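Type I modular polyketide synthase (Streptomyces albus subsp. albus, PDB 6IYR) probably selects a malonyl-type extender unit from its coenzyme A thioester and transfers it to an acyl carrier protein during assembly of the salinomycin polyketide. Local coordinates at residues Asp162-Tyr167 / Ala194-Met199; Pro42-Ala47 / Val448-Val453. All blocks are in the same frame, centred on the assembly; numbering follows the deposited sequence.

Contact 1: residues Asp162-Tyr167 / Ala194-Met199; sequences DALAPY and ALWAVM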
ATOM      1  N   ASP A 162     -13.971 -13.633   8.708  1.00 34.23           N
ATOM      2  CA  ASP A 162     -14.938 -13.784   9.817  1.00 35.16           C
ATOM      3  C   ASP A 162     -15.553 -12.433  10.190  1.00 28.58           C
ATOM      4  O   ASP A 162     -16.757 -12.348  10.423  1.00 31.62           O
ATOM      5  CB  ASP A 162     -14.298 -14.406  11.067  1.00 46.21           C
ATOM      6  CG  ASP A 162     -13.806 -15.828  10.838  1.00 49.52           C
ATOM      7  OD1 ASP A 162     -14.402 -16.581  10.029  1.00 51.37           O
ATOM      8  OD2 ASP A 162     -12.824 -16.194  11.506  1.00 60.97           O
ATOM      9  N   ALA A 163     -14.731 -11.386  10.215  1.00 25.97           N
ATOM     10  CA  ALA A 163     -15.212 -10.066  10.562  1.00 29.09           C
ATOM     11  C   ALA A 163     -16.282  -9.586   9.591  1.00 32.19           C
ATOM     12  O   ALA A 163     -17.247  -8.911   9.982  1.00 29.46           O
ATOM     13  CB  ALA A 163     -14.065  -9.105  10.651  1.00 32.55           C
ATOM     14  N   LEU A 164     -16.172 -10.007   8.340  1.00 27.53           N
ATOM     15  CA  LEU A 164     -17.026  -9.506   7.275  1.00 28.08           C
ATOM     16  C   LEU A 164     -18.305 -10.287   7.233  1.00 27.11           C
ATOM     17  O   LEU A 164     -19.281  -9.860   6.621  1.00 25.79           O
ATOM     18  CB  LEU A 164     -16.344  -9.605   5.862  1.00 27.38           C
ATOM     19  CG  LEU A 164     -15.337  -8.496   5.604  1.00 26.30           C
ATOM     20  CD1 LEU A 164     -14.336  -8.898   4.539  1.00 29.75           C
ATOM     21  CD2 LEU A 164     -15.981  -7.135   5.288  1.00 27.03           C
ATOM     22  N   ALA A 165     -18.264 -11.501   7.740  1.00 30.95           N
ATOM     23  CA  ALA A 165     -19.304 -12.458   7.427  1.00 31.34           C
ATOM     24  C   ALA A 165     -20.726 -12.060   7.874  1.00 32.11           C
ATOM     25  O   ALA A 165     -21.716 -12.509   7.280  1.00 30.20           O
ATOM     26  CB  ALA A 165     -18.954 -13.809   8.011  1.00 34.38           C
ATOM     27  N   PRO A 166     -20.847 -11.251   8.931  1.00 28.54           N
ATOM     28  CA  PRO A 166     -22.212 -10.828   9.256  1.00 36.69           C
ATOM     29  C   PRO A 166     -22.775  -9.894   8.208  1.00 35.03           C
ATOM     30  O   PRO A 166     -23.982  -9.745   8.082  1.00 35.66           O
ATOM     31  CB  PRO A 166     -22.053 -10.092  10.576  1.00 35.15           C
ATOM     32  CG  PRO A 166     -20.748 -10.541  11.127  1.00 36.99           C
ATOM     33  CD  PRO A 166     -19.876 -10.811   9.939  1.00 28.90           C
ATOM     34  N   TYR A 167     -21.913  -9.350   7.372  1.00 28.36           N
ATOM     35  CA  TYR A 167     -22.309  -8.211   6.563  1.00 29.42           C
ATOM     36  C   TYR A 167     -22.397  -8.514   5.072  1.00 33.94           C
ATOM     37  O   TYR A 167     -22.887  -7.707   4.288  1.00 28.58           O
ATOM     38  CB  TYR A 167     -21.357  -7.047   6.779  1.00 28.08           C
ATOM     39  CG  TYR A 167     -21.274  -6.625   8.195  1.00 35.06           C
ATOM     40  CD1 TYR A 167     -22.414  -6.188   8.859  1.00 35.45           C
ATOM     41  CD2 TYR A 167     -20.114  -6.832   8.931  1.00 33.60           C
ATOM     42  CE1 TYR A 167     -22.386  -5.893  10.196  1.00 35.77           C
ATOM     43  CE2 TYR A 167     -20.085  -6.564  10.275  1.00 36.74           C
ATOM     44  CZ  TYR A 167     -21.216  -6.073  10.891  1.00 34.93           C
ATOM     45  OH  TYR A 167     -21.186  -5.787  12.215  1.00 39.57           O
ATOM     46  N   ALA A 194     -13.148  -6.460  -0.057  1.00 25.78           N
ATOM     47  CA  ALA A 194     -12.106  -7.405  -0.478  1.00 23.77           C
ATOM     48  C   ALA A 194     -10.736  -6.714  -0.398  1.00 24.06           C
ATOM     49  O   ALA A 194      -9.751  -7.229   0.179  1.00 24.40           O
ATOM     50  CB  ALA A 194     -12.417  -7.860  -1.891  1.00 28.60           C
ATOM     51  N   LEU A 195     -10.686  -5.488  -0.890  1.00 23.45           N
ATOM     52  CA  LEU A 195      -9.445  -4.731  -0.820  1.00 22.60           C
ATOM     53  C   LEU A 195      -9.079  -4.399   0.625  1.00 26.87           C
ATOM     54  O   LEU A 195      -7.932  -4.406   0.989  1.00 22.13           O
ATOM     55  CB  LEU A 195      -9.509  -3.448  -1.624  1.00 23.28           C
ATOM     56  CG  LEU A 195      -9.278  -3.589  -3.141  1.00 31.50           C
ATOM     57  CD1 LEU A 195      -9.511  -2.239  -3.852  1.00 30.85           C
ATOM     58  CD2 LEU A 195      -7.859  -4.093  -3.376  1.00 35.38           C
ATOM     59  N   TRP A 196     -10.064  -4.006   1.410  1.00 23.64           N
ATOM     60  CA  TRP A 196      -9.864  -3.775   2.822  1.00 22.58           C
ATOM     61  C   TRP A 196      -9.121  -4.981   3.458  1.00 21.67           C
ATOM     62  O   TRP A 196      -8.137  -4.796   4.172  1.00 21.27           O
ATOM     63  CB  TRP A 196     -11.227  -3.559   3.505  1.00 24.27           C
ATOM     64  CG  TRP A 196     -11.101  -3.509   5.005  1.00 20.77           C
ATOM     65  CD1 TRP A 196     -10.626  -2.488   5.738  1.00 21.82           C
ATOM     66  CD2 TRP A 196     -11.404  -4.548   5.902  1.00 23.89           C
ATOM     67  NE1 TRP A 196     -10.636  -2.811   7.055  1.00 26.10           N
ATOM     68  CE2 TRP A 196     -11.084  -4.092   7.187  1.00 22.17           C
ATOM     69  CE3 TRP A 196     -11.827  -5.865   5.747  1.00 24.12           C
ATOM     70  CZ2 TRP A 196     -11.227  -4.882   8.314  1.00 28.16           C
ATOM     71  CZ3 TRP A 196     -12.029  -6.620   6.873  1.00 27.37           C
ATOM     72  CH2 TRP A 196     -11.679  -6.151   8.131  1.00 25.32           C
ATOM     73  N   ALA A 197      -9.657  -6.171   3.254  1.00 22.38           N
ATOM     74  CA  ALA A 197      -9.153  -7.380   3.872  1.00 25.04           C
ATOM     75  C   ALA A 197      -7.753  -7.721   3.411  1.00 28.29           C
ATOM     76  O   ALA A 197      -6.891  -8.069   4.233  1.00 24.84           O
ATOM     77  CB  ALA A 197     -10.083  -8.538   3.566  1.00 22.82           C
ATOM     78  N   VAL A 198      -7.483  -7.470   2.136  1.00 25.04           N
ATOM     79  CA  VAL A 198      -6.135  -7.657   1.598  1.00 25.51           C
ATOM     80  C   VAL A 198      -5.152  -6.711   2.239  1.00 30.08           C
ATOM     81  O   VAL A 198      -4.090  -7.130   2.685  1.00 26.65           O
ATOM     82  CB  VAL A 198      -6.100  -7.514   0.067  1.00 25.42           C
ATOM     83  CG1 VAL A 198      -4.672  -7.438  -0.479  1.00 25.83           C
ATOM     84  CG2 VAL A 198      -6.876  -8.640  -0.569  1.00 26.17           C
ATOM     85  N   MET A 199      -5.496  -5.438   2.307  1.00 24.93           N
ATOM     86  CA  MET A 199      -4.579  -4.460   2.873  1.00 21.80           C
ATOM     87  C   MET A 199      -4.323  -4.685   4.376  1.00 28.42           C
ATOM     88  O   MET A 199      -3.165  -4.586   4.862  1.00 27.92           O
ATOM     89  CB  MET A 199      -5.082  -3.051   2.627  1.00 26.03           C
ATOM     90  CG  MET A 199      -5.156  -2.626   1.154  1.00 29.79           C
ATOM     91  SD  MET A 199      -5.499  -0.850   1.011  1.00 27.82           S
ATOM     92  CE  MET A 199      -7.247  -0.914   1.409  1.00 27.96           C
TER
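Leu164 and Trp196 meet across a helix-helix contact within the acyltransferase domain, whose larger part has the alpha/beta-hydrolase-like core of this family. It illustrates how two helices can be joined by one leucine, one tryptophan and an alanine methyl while their backbones stay well apart: the nearest CA atoms, those of Leu164 and Ala197, are 8.8 Å from each other.

The joining forces are apolar. Leu164 CD1 comes to the six-membered edge of the indole, near the ring plane, 4.0 Å from Trp196 CZ3. Leu164 CG is also 4.0 Å from Trp196 CZ3. Trp196 can reach across because its CG lies anti to the backbone N (chi1 172°), and the two side chains then run past each other in opposite senses. Next to the indole, Ala197 CB approaches Leu164 CD1 at 4.4 Å and gives the methyl a second neighbour on helix 188-208. Leu157 and Cys160, earlier on helix 151-164, also pack on Ala197.

Hydrogen bonds do not cross between the segments. The indole N-H of Trp196 makes a weak bond to the carbonyl of Ile224, while Leu235 and Ser242 touch the ring from helix 235-248. The side chain of Trp196 also lies near, without touching, the probable nucleophile elbow of GxSxG sequence that contains Ser220. On the leucine side the whole contact comes down to one branch, with the single methyl Leu164 CD1 touching both Trp196 CZ3 and Ala197 CB.

Contact 2: residues Pro42-Ala47 / Val448-Val453; sequences PWTVSA and VDWDTV
Asp449 O, just before the Trp450 that packs on Pro42 and Thr44, accepts two hydrogen bonds from a single residue. Thr452 OG1 gives the shorter one, 2.6 Å to Asp449 O, nearly in line with the carbonyl (C=O...donor angle 162°), and Thr452 N gives the other. Together they hold the 3-10 turn 450-452 from which the indole projects toward strand 41-47.

Across the contact the interactions are apolar, and Thr44 and Pro42 are the partners that strand 41-47 offers the indole. Thr44 CG2 stands over one face in a CH-pi contact, 3.8 Å from the centroid of the five-membered ring of Trp450. It is the methyl that faces the ring because CG2 is anti to the carbonyl carbon of Thr44. Pro42 approaches neither face nor edge, with its CG 3.7 Å from Trp450 CE3. More distantly, Pro42 CD and Val453 CG1 extend the apolar patch at 4.3 Å. From the indole's own segment, Val448 CG1 lies 3.7 Å above the Trp450 ring on the face opposite Thr44.

Trp442 of helix 431-443 meets Trp450 edge-to-face and also touches Thr44 and Val448, while Pro42 rests on Val91 and Leu93 of strand 88-94. The chemistry implies a division of labour: hydrogen bonds shape the turn, whereas its contact with strand 41-47 is apolar, probably held by dispersion and the CH-pi contact, with no hydrogen bond between the two segments.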
ATOM      1  N   PRO A  42      16.740 -15.488   0.596  1.00 40.56           N
ATOM      2  CA  PRO A  42      17.471 -14.240   0.511  1.00 40.25           C
ATOM      3  C   PRO A  42      18.867 -14.390   1.089  1.00 36.44           C
ATOM      4  O   PRO A  42      19.012 -14.933   2.181  1.00 35.48           O
ATOM      5  CB  PRO A  42      16.644 -13.297   1.400  1.00 39.29           C
ATOM      6  CG  PRO A  42      16.051 -14.195   2.419  1.00 37.06           C
ATOM      7  CD  PRO A  42      15.745 -15.464   1.682  1.00 40.17           C
ATOM      8  N   TRP A  43      19.877 -13.875   0.385  1.00 30.96           N
ATOM      9  CA  TRP A  43      21.170 -13.693   0.999  1.00 39.68           C
ATOM     10  C   TRP A  43      21.389 -12.220   1.061  1.00 35.84           C
ATOM     11  O   TRP A  43      21.253 -11.529   0.037  1.00 36.56           O
ATOM     12  CB  TRP A  43      22.286 -14.315   0.145  1.00 38.48           C
ATOM     13  CG  TRP A  43      22.320 -15.814   0.109  1.00 43.77           C
ATOM     14  CD1 TRP A  43      21.444 -16.682   0.679  1.00 42.35           C
ATOM     15  CD2 TRP A  43      23.285 -16.618  -0.600  1.00 41.32           C
ATOM     16  NE1 TRP A  43      21.814 -17.997   0.383  1.00 44.51           N
ATOM     17  CE2 TRP A  43      22.929 -17.966  -0.421  1.00 41.65           C
ATOM     18  CE3 TRP A  43      24.426 -16.317  -1.348  1.00 43.26           C
ATOM     19  CZ2 TRP A  43      23.669 -19.010  -0.977  1.00 42.69           C
ATOM     20  CZ3 TRP A  43      25.140 -17.358  -1.935  1.00 37.71           C
ATOM     21  CH2 TRP A  43      24.754 -18.680  -1.751  1.00 36.68           C
ATOM     22  N   THR A  44      21.796 -11.742   2.233  1.00 28.61           N
ATOM     23  CA  THR A  44      22.009 -10.335   2.442  1.00 35.77           C
ATOM     24  C   THR A  44      23.493 -10.046   2.572  1.00 38.44           C
ATOM     25  O   THR A  44      24.245 -10.837   3.090  1.00 40.78           O
ATOM     26  CB  THR A  44      21.262  -9.828   3.701  1.00 38.65           C
ATOM     27  OG1 THR A  44      21.723 -10.514   4.859  1.00 42.66           O
ATOM     28  CG2 THR A  44      19.794 -10.078   3.555  1.00 42.99           C
ATOM     29  N   VAL A  45      23.916  -8.927   2.035  1.00 37.41           N
ATOM     30  CA  VAL A  45      25.246  -8.473   2.267  1.00 43.00           C
ATOM     31  C   VAL A  45      25.217  -6.958   2.462  1.00 50.71           C
ATOM     32  O   VAL A  45      24.272  -6.294   2.016  1.00 43.76           O
ATOM     33  CB  VAL A  45      26.121  -8.872   1.068  1.00 49.93           C
ATOM     34  CG1 VAL A  45      25.697  -8.117  -0.176  1.00 43.83           C
ATOM     35  CG2 VAL A  45      27.583  -8.635   1.386  1.00 67.68           C
ATOM     36  N   SER A  46      26.196  -6.410   3.183  1.00 41.77           N
ATOM     37  CA  SER A  46      26.329  -4.960   3.276  1.00 46.88           C
ATOM     38  C   SER A  46      27.780  -4.523   3.382  1.00 49.09           C
ATOM     39  O   SER A  46      28.629  -5.285   3.797  1.00 55.95           O
ATOM     40  CB  SER A  46      25.583  -4.463   4.497  1.00 41.59           C
ATOM     41  OG  SER A  46      25.920  -5.257   5.600  1.00 46.37           O
ATOM     42  N   ALA A  47      28.047  -3.265   3.075  1.00 49.97           N
ATOM     43  CA  ALA A  47      29.373  -2.699   3.252  1.00 48.29           C
ATOM     44  C   ALA A  47      29.237  -1.221   3.581  1.00 62.49           C
ATOM     45  O   ALA A  47      28.134  -0.672   3.629  1.00 47.33           O
ATOM     46  CB  ALA A  47      30.191  -2.876   1.979  1.00 46.69           C
ATOM     47  N   VAL A 448      13.741  -5.039   8.424  1.00 42.69           N
ATOM     48  CA  VAL A 448      13.271  -6.378   8.186  1.00 38.89           C
ATOM     49  C   VAL A 448      14.049  -7.335   9.100  1.00 37.57           C
ATOM     50  O   VAL A 448      15.250  -7.183   9.296  1.00 40.64           O
ATOM     51  CB  VAL A 448      13.494  -6.747   6.701  1.00 41.40           C
ATOM     52  CG1 VAL A 448      13.086  -8.194   6.418  1.00 39.86           C
ATOM     53  CG2 VAL A 448      12.740  -5.768   5.814  1.00 42.99           C
ATOM     54  N   ASP A 449      13.359  -8.339   9.597  1.00 37.91           N
ATOM     55  CA  ASP A 449      13.973  -9.407  10.348  1.00 41.54           C
ATOM     56  C   ASP A 449      14.020 -10.677   9.522  1.00 34.45           C
ATOM     57  O   ASP A 449      13.011 -11.368   9.337  1.00 40.25           O
ATOM     58  CB  ASP A 449      13.173  -9.664  11.618  1.00 39.60           C
ATOM     59  CG  ASP A 449      13.806 -10.748  12.495  1.00 52.84           C
ATOM     60  OD1 ASP A 449      14.901 -11.247  12.175  1.00 46.32           O
ATOM     61  OD2 ASP A 449      13.178 -11.155  13.477  1.00 50.09           O
ATOM     62  N   TRP A 450      15.188 -10.977   8.972  1.00 35.21           N
ATOM     63  CA  TRP A 450      15.287 -12.043   7.973  1.00 31.88           C
ATOM     64  C   TRP A 450      15.018 -13.439   8.493  1.00 37.40           C
ATOM     65  O   TRP A 450      14.585 -14.297   7.728  1.00 40.40           O
ATOM     66  CB  TRP A 450      16.614 -11.957   7.252  1.00 31.35           C
ATOM     67  CG  TRP A 450      16.641 -10.745   6.381  1.00 33.70           C
ATOM     68  CD1 TRP A 450      17.354  -9.625   6.579  1.00 35.35           C
ATOM     69  CD2 TRP A 450      15.895 -10.545   5.175  1.00 34.16           C
ATOM     70  NE1 TRP A 450      17.104  -8.720   5.578  1.00 39.15           N
ATOM     71  CE2 TRP A 450      16.237  -9.279   4.681  1.00 36.96           C
ATOM     72  CE3 TRP A 450      14.974 -11.321   4.460  1.00 35.07           C
ATOM     73  CZ2 TRP A 450      15.695  -8.764   3.497  1.00 33.53           C
ATOM     74  CZ3 TRP A 450      14.489 -10.840   3.270  1.00 31.40           C
ATOM     75  CH2 TRP A 450      14.826  -9.558   2.813  1.00 31.80           C
ATOM     76  N   ASP A 451      15.126 -13.621   9.810  1.00 40.78           N
ATOM     77  CA  ASP A 451      14.705 -14.854  10.470  1.00 39.37           C
ATOM     78  C   ASP A 451      13.239 -15.220  10.211  1.00 52.96           C
ATOM     79  O   ASP A 451      12.867 -16.394  10.310  1.00 41.37           O
ATOM     80  CB  ASP A 451      14.950 -14.752  11.983  1.00 49.08           C
ATOM     81  CG  ASP A 451      16.447 -14.745  12.343  1.00 55.74           C
ATOM     82  OD1 ASP A 451      17.259 -15.186  11.509  1.00 50.19           O
ATOM     83  OD2 ASP A 451      16.812 -14.287  13.448  1.00 52.40           O
ATOM     84  N   THR A 452      12.400 -14.236   9.869  1.00 38.71           N
ATOM     85  CA  THR A 452      10.972 -14.492   9.807  1.00 39.99           C
ATOM     86  C   THR A 452      10.589 -15.081   8.467  1.00 40.89           C
ATOM     87  O   THR A 452       9.452 -15.507   8.266  1.00 43.90           O
ATOM     88  CB  THR A 452      10.156 -13.208  10.111  1.00 39.53           C
ATOM     89  OG1 THR A 452      10.489 -12.165   9.178  1.00 39.06           O
ATOM     90  CG2 THR A 452      10.486 -12.729  11.520  1.00 39.30           C
ATOM     91  N   VAL A 453      11.543 -15.085   7.544  1.00 39.60           N
ATOM     92  CA  VAL A 453      11.342 -15.666   6.237  1.00 40.37           C
ATOM     93  C   VAL A 453      11.971 -17.048   6.176  1.00 51.84           C
ATOM     94  O   VAL A 453      13.181 -17.190   6.190  1.00 42.74           O
ATOM     95  CB  VAL A 453      12.021 -14.832   5.146  1.00 42.83           C
ATOM     96  CG1 VAL A 453      12.000 -15.604   3.824  1.00 42.18           C
ATOM     97  CG2 VAL A 453      11.346 -13.478   5.044  1.00 43.34           C
TER

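In the fold
After the short strand 36-37 the chain runs into strand 41-47, which within this chain is an outermost strand of the three-stranded antiparallel sheet with 88-94 and 116-120. Contact 2 closes its loop only 401 residues later, when the chain returns after helix 431-443 and lays residues 448-453 against that strand, so the two ends of the chain meet beside the small sheet. Contact 1 is nested within this long loop and closes a short one of its own, joining helix 151-164 to helix 188-208 in the acyltransferase domain. The centres of contacts 1 and 2 are about 32 Å apart. Their nearest atoms are about 16 Å apart, a worked example of local closure inside a global one.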